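Side-chain contact in pyocin-S2 immunity protein (Pseudomonas aeruginosa, PDB 4QKO), which binds the nuclease domain of the DNA-degrading bacteriocin pyocin S2 and so probably protects the producing cell from its own toxin: residues A[15-20]-A[67-72]. Numbering follows the deposited sequence. Where two conformers were deposited one is given.
Sequences EFVKDI and GVVKEV
V17 of helix 10-21 reaches out between V68 and V69 of helix 65-78, and the two branches of its side chain divide the work. CG1 takes the closer neighbour, lying 4.0 Å from CG1 of V68 and 4.1 Å from V68 CB, so one methyl group meets both a branch and the branch point of the other valine. CG2 meets V69 more loosely, 4.3 Å from V69 CG2. In V17 a chi1 of 173° sets CG1 anti to the backbone N and CG2 beside it, which presents the two methyls to successive residues of the other helix. Valine suits all three places: it is short, branched at CB and purely apolar, and the helices come close here, V17 CA and V69 CA being 7.7 Å apart. The patch is small, with 103 Å² buried in all, but neighbours extend it. F41 of helix 31-45 touches both V17 and V68 and brings in a third helix of this immunity-protein fold, while V69 also packs on F13 and L14, one turn back on helix 10-21.

The outer sides of the segments carry lysines instead. K18 and K70 are exposed, where long charged chains can stay hydrated, and D19 and E71 turn to other partners in salt bridges, D19 with K27 and E71 with R61. Between the segments themselves only methyl and methine groups meet. With nothing directional to fix the register, the pairing probably rests on shape and on the exclusion of water from a buried apolar surface, with the surrounding core helping to set it.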
ATOM      1  N   GLU A  15     -19.893   3.064  -5.973  0.50 24.63           N
ATOM      2  CA  GLU A  15     -19.149   4.226  -6.460  0.50 26.68           C
ATOM      3  C   GLU A  15     -18.035   4.694  -5.467  0.50 24.47           C
ATOM      4  O   GLU A  15     -16.936   5.056  -5.891  0.50 26.31           O
ATOM      5  CB  GLU A  15     -20.120   5.339  -6.811  0.50 28.93           C
ATOM      6  CG  GLU A  15     -21.341   4.888  -7.637  0.50 31.72           C
ATOM      7  CD  GLU A  15     -21.101   3.726  -8.622  0.50 32.97           C
ATOM      8  OE1 GLU A  15     -19.952   3.559  -9.123  0.50 37.26           O
ATOM      9  OE2 GLU A  15     -22.077   3.003  -8.932  0.50 29.92           O
ATOM     10  N   PHE A  16     -18.283   4.640  -4.160  1.00 22.61           N
ATOM     11  CA  PHE A  16     -17.234   4.866  -3.154  1.00 21.61           C
ATOM     12  C   PHE A  16     -16.100   3.817  -3.289  1.00 20.26           C
ATOM     13  O   PHE A  16     -14.905   4.179  -3.364  1.00 20.61           O
ATOM     14  CB  PHE A  16     -17.837   4.739  -1.807  1.00 22.39           C
ATOM     15  CG  PHE A  16     -16.902   4.881  -0.634  1.00 23.18           C
ATOM     16  CD1 PHE A  16     -16.118   6.010  -0.451  1.00 25.68           C
ATOM     17  CD2 PHE A  16     -16.890   3.892   0.369  1.00 25.75           C
ATOM     18  CE1 PHE A  16     -15.308   6.156   0.704  1.00 26.67           C
ATOM     19  CE2 PHE A  16     -16.114   4.046   1.546  1.00 24.33           C
ATOM     20  CZ  PHE A  16     -15.327   5.177   1.717  1.00 25.87           C
ATOM     21  N   VAL A  17     -16.457   2.523  -3.396  1.00 18.93           N
ATOM     22  CA  VAL A  17     -15.401   1.500  -3.522  1.00 18.39           C
ATOM     23  C   VAL A  17     -14.597   1.661  -4.844  1.00 19.42           C
ATOM     24  O   VAL A  17     -13.375   1.537  -4.863  1.00 18.89           O
ATOM     25  CB  VAL A  17     -16.044   0.098  -3.429  1.00 18.60           C
ATOM     26  CG1 VAL A  17     -14.992  -0.909  -3.722  1.00 19.18           C
ATOM     27  CG2 VAL A  17     -16.661  -0.144  -2.044  1.00 17.84           C
ATOM     28  N   LYS A  18     -15.276   1.984  -5.943  1.00 20.53           N
ATOM     29  CA  LYS A  18     -14.596   2.201  -7.220  1.00 25.16           C
ATOM     30  C   LYS A  18     -13.651   3.370  -7.075  1.00 22.88           C
ATOM     31  O   LYS A  18     -12.528   3.302  -7.597  1.00 23.58           O
ATOM     32  CB  LYS A  18     -15.510   2.601  -8.377  1.00 31.21           C
ATOM     33  CG  LYS A  18     -16.271   1.581  -9.200  1.00 41.11           C
ATOM     34  CD  LYS A  18     -16.915   2.329 -10.383  1.00 50.05           C
ATOM     35  CE  LYS A  18     -18.323   1.834 -10.754  1.00 57.39           C
ATOM     36  NZ  LYS A  18     -18.277   0.665 -11.672  1.00 60.22           N
ATOM     37  N   ASP A  19     -14.075   4.431  -6.379  1.00 22.54           N
ATOM     38  CA  ASP A  19     -13.183   5.574  -6.123  1.00 23.86           C
ATOM     39  C   ASP A  19     -11.935   5.227  -5.357  1.00 24.18           C
ATOM     40  O   ASP A  19     -10.829   5.681  -5.708  1.00 21.17           O
ATOM     41  CB  ASP A  19     -13.897   6.734  -5.430  1.00 26.34           C
ATOM     42  CG  ASP A  19     -14.933   7.442  -6.369  1.00 28.04           C
ATOM     43  OD1 ASP A  19     -14.762   7.390  -7.610  1.00 29.23           O
ATOM     44  OD2 ASP A  19     -15.932   8.035  -5.859  1.00 31.77           O
ATOM     45  N   ILE A  20     -12.101   4.447  -4.297  1.00 21.66           N
ATOM     46  CA  ILE A  20     -10.919   3.981  -3.547  1.00 20.75           C
ATOM     47  C   ILE A  20     -10.029   3.094  -4.424  1.00 19.53           C
ATOM     48  O   ILE A  20      -8.811   3.315  -4.509  1.00 18.83           O
ATOM     49  CB  ILE A  20     -11.323   3.163  -2.292  1.00 19.15           C
ATOM     50  CG1 ILE A  20     -12.049   4.072  -1.333  1.00 19.96           C
ATOM     51  CG2 ILE A  20     -10.086   2.547  -1.677  1.00 20.20           C
ATOM     52  CD1 ILE A  20     -12.591   3.422  -0.064  1.00 20.04           C
ATOM     53  N   GLY A  67     -16.776  -7.033  -7.292  1.00 20.68           N
ATOM     54  CA  GLY A  67     -16.433  -8.209  -6.518  1.00 22.12           C
ATOM     55  C   GLY A  67     -16.397  -7.889  -5.063  1.00 19.31           C
ATOM     56  O   GLY A  67     -16.859  -8.645  -4.246  1.00 19.26           O
ATOM     57  N   VAL A  68     -15.874  -6.706  -4.743  1.00 18.85           N
ATOM     58  CA  VAL A  68     -15.759  -6.278  -3.358  1.00 18.34           C
ATOM     59  C   VAL A  68     -17.142  -6.083  -2.772  1.00 18.00           C
ATOM     60  O   VAL A  68     -17.463  -6.552  -1.646  1.00 17.69           O
ATOM     61  CB  VAL A  68     -14.962  -4.968  -3.208  1.00 17.87           C
ATOM     62  CG1 VAL A  68     -15.134  -4.412  -1.792  1.00 17.37           C
ATOM     63  CG2 VAL A  68     -13.526  -5.187  -3.585  1.00 18.97           C
ATOM     64  N   VAL A  69     -17.978  -5.390  -3.508  1.00 17.38           N
ATOM     65  CA  VAL A  69     -19.326  -5.074  -3.003  1.00 18.65           C
ATOM     66  C   VAL A  69     -20.139  -6.315  -2.763  1.00 18.91           C
ATOM     67  O   VAL A  69     -20.840  -6.403  -1.779  1.00 18.65           O
ATOM     68  CB  VAL A  69     -20.087  -4.163  -3.959  1.00 19.34           C
ATOM     69  CG1 VAL A  69     -21.492  -3.946  -3.457  1.00 21.13           C
ATOM     70  CG2 VAL A  69     -19.380  -2.787  -3.974  1.00 20.56           C
ATOM     71  N   LYS A  70     -20.146  -7.213  -3.737  1.00 21.66           N
ATOM     72  CA  LYS A  70     -20.853  -8.462  -3.632  1.00 21.98           C
ATOM     73  C   LYS A  70     -20.366  -9.249  -2.426  1.00 20.18           C
ATOM     74  O   LYS A  70     -21.215  -9.812  -1.714  1.00 20.99           O
ATOM     75  CB  LYS A  70     -20.681  -9.282  -4.878  1.00 24.96           C
ATOM     76  CG  LYS A  70     -21.514 -10.558  -4.883  1.00 29.04           C
ATOM     77  CD  LYS A  70     -20.990 -11.488  -5.977  1.00 31.85           C
ATOM     78  CE  LYS A  70     -21.760 -12.782  -6.008  1.00 37.76           C
ATOM     79  NZ  LYS A  70     -21.707 -13.344  -7.369  1.00 39.76           N
ATOM     80  N   GLU A  71     -19.036  -9.300  -2.193  1.00 18.88           N
ATOM     81  CA  GLU A  71     -18.531 -10.053  -1.070  1.00 18.19           C
ATOM     82  C   GLU A  71     -19.067  -9.459   0.250  1.00 18.74           C
ATOM     83  O   GLU A  71     -19.494 -10.141   1.177  1.00 19.68           O
ATOM     84  CB  GLU A  71     -17.017 -10.139  -1.029  1.00 20.14           C
ATOM     85  CG  GLU A  71     -16.558 -10.979   0.160  1.00 21.21           C
ATOM     86  CD  GLU A  71     -15.136 -11.486   0.113  1.00 24.21           C
ATOM     87  OE1 GLU A  71     -14.354 -11.258  -0.850  1.00 20.64           O
ATOM     88  OE2 GLU A  71     -14.827 -12.229   1.079  1.00 23.79           O
ATOM     89  N   VAL A  72     -19.012  -8.140   0.335  1.00 20.78           N
ATOM     90  CA  VAL A  72     -19.472  -7.441   1.486  1.00 19.01           C
ATOM     91  C   VAL A  72     -20.976  -7.668   1.656  1.00 19.13           C
ATOM     92  O   VAL A  72     -21.429  -8.026   2.768  1.00 19.77           O
ATOM     93  CB  VAL A  72     -19.219  -5.934   1.403  1.00 19.77           C
ATOM     94  CG1 VAL A  72     -19.953  -5.197   2.477  1.00 19.86           C
ATOM     95  CG2 VAL A  72     -17.744  -5.642   1.491  1.00 19.12           C
TER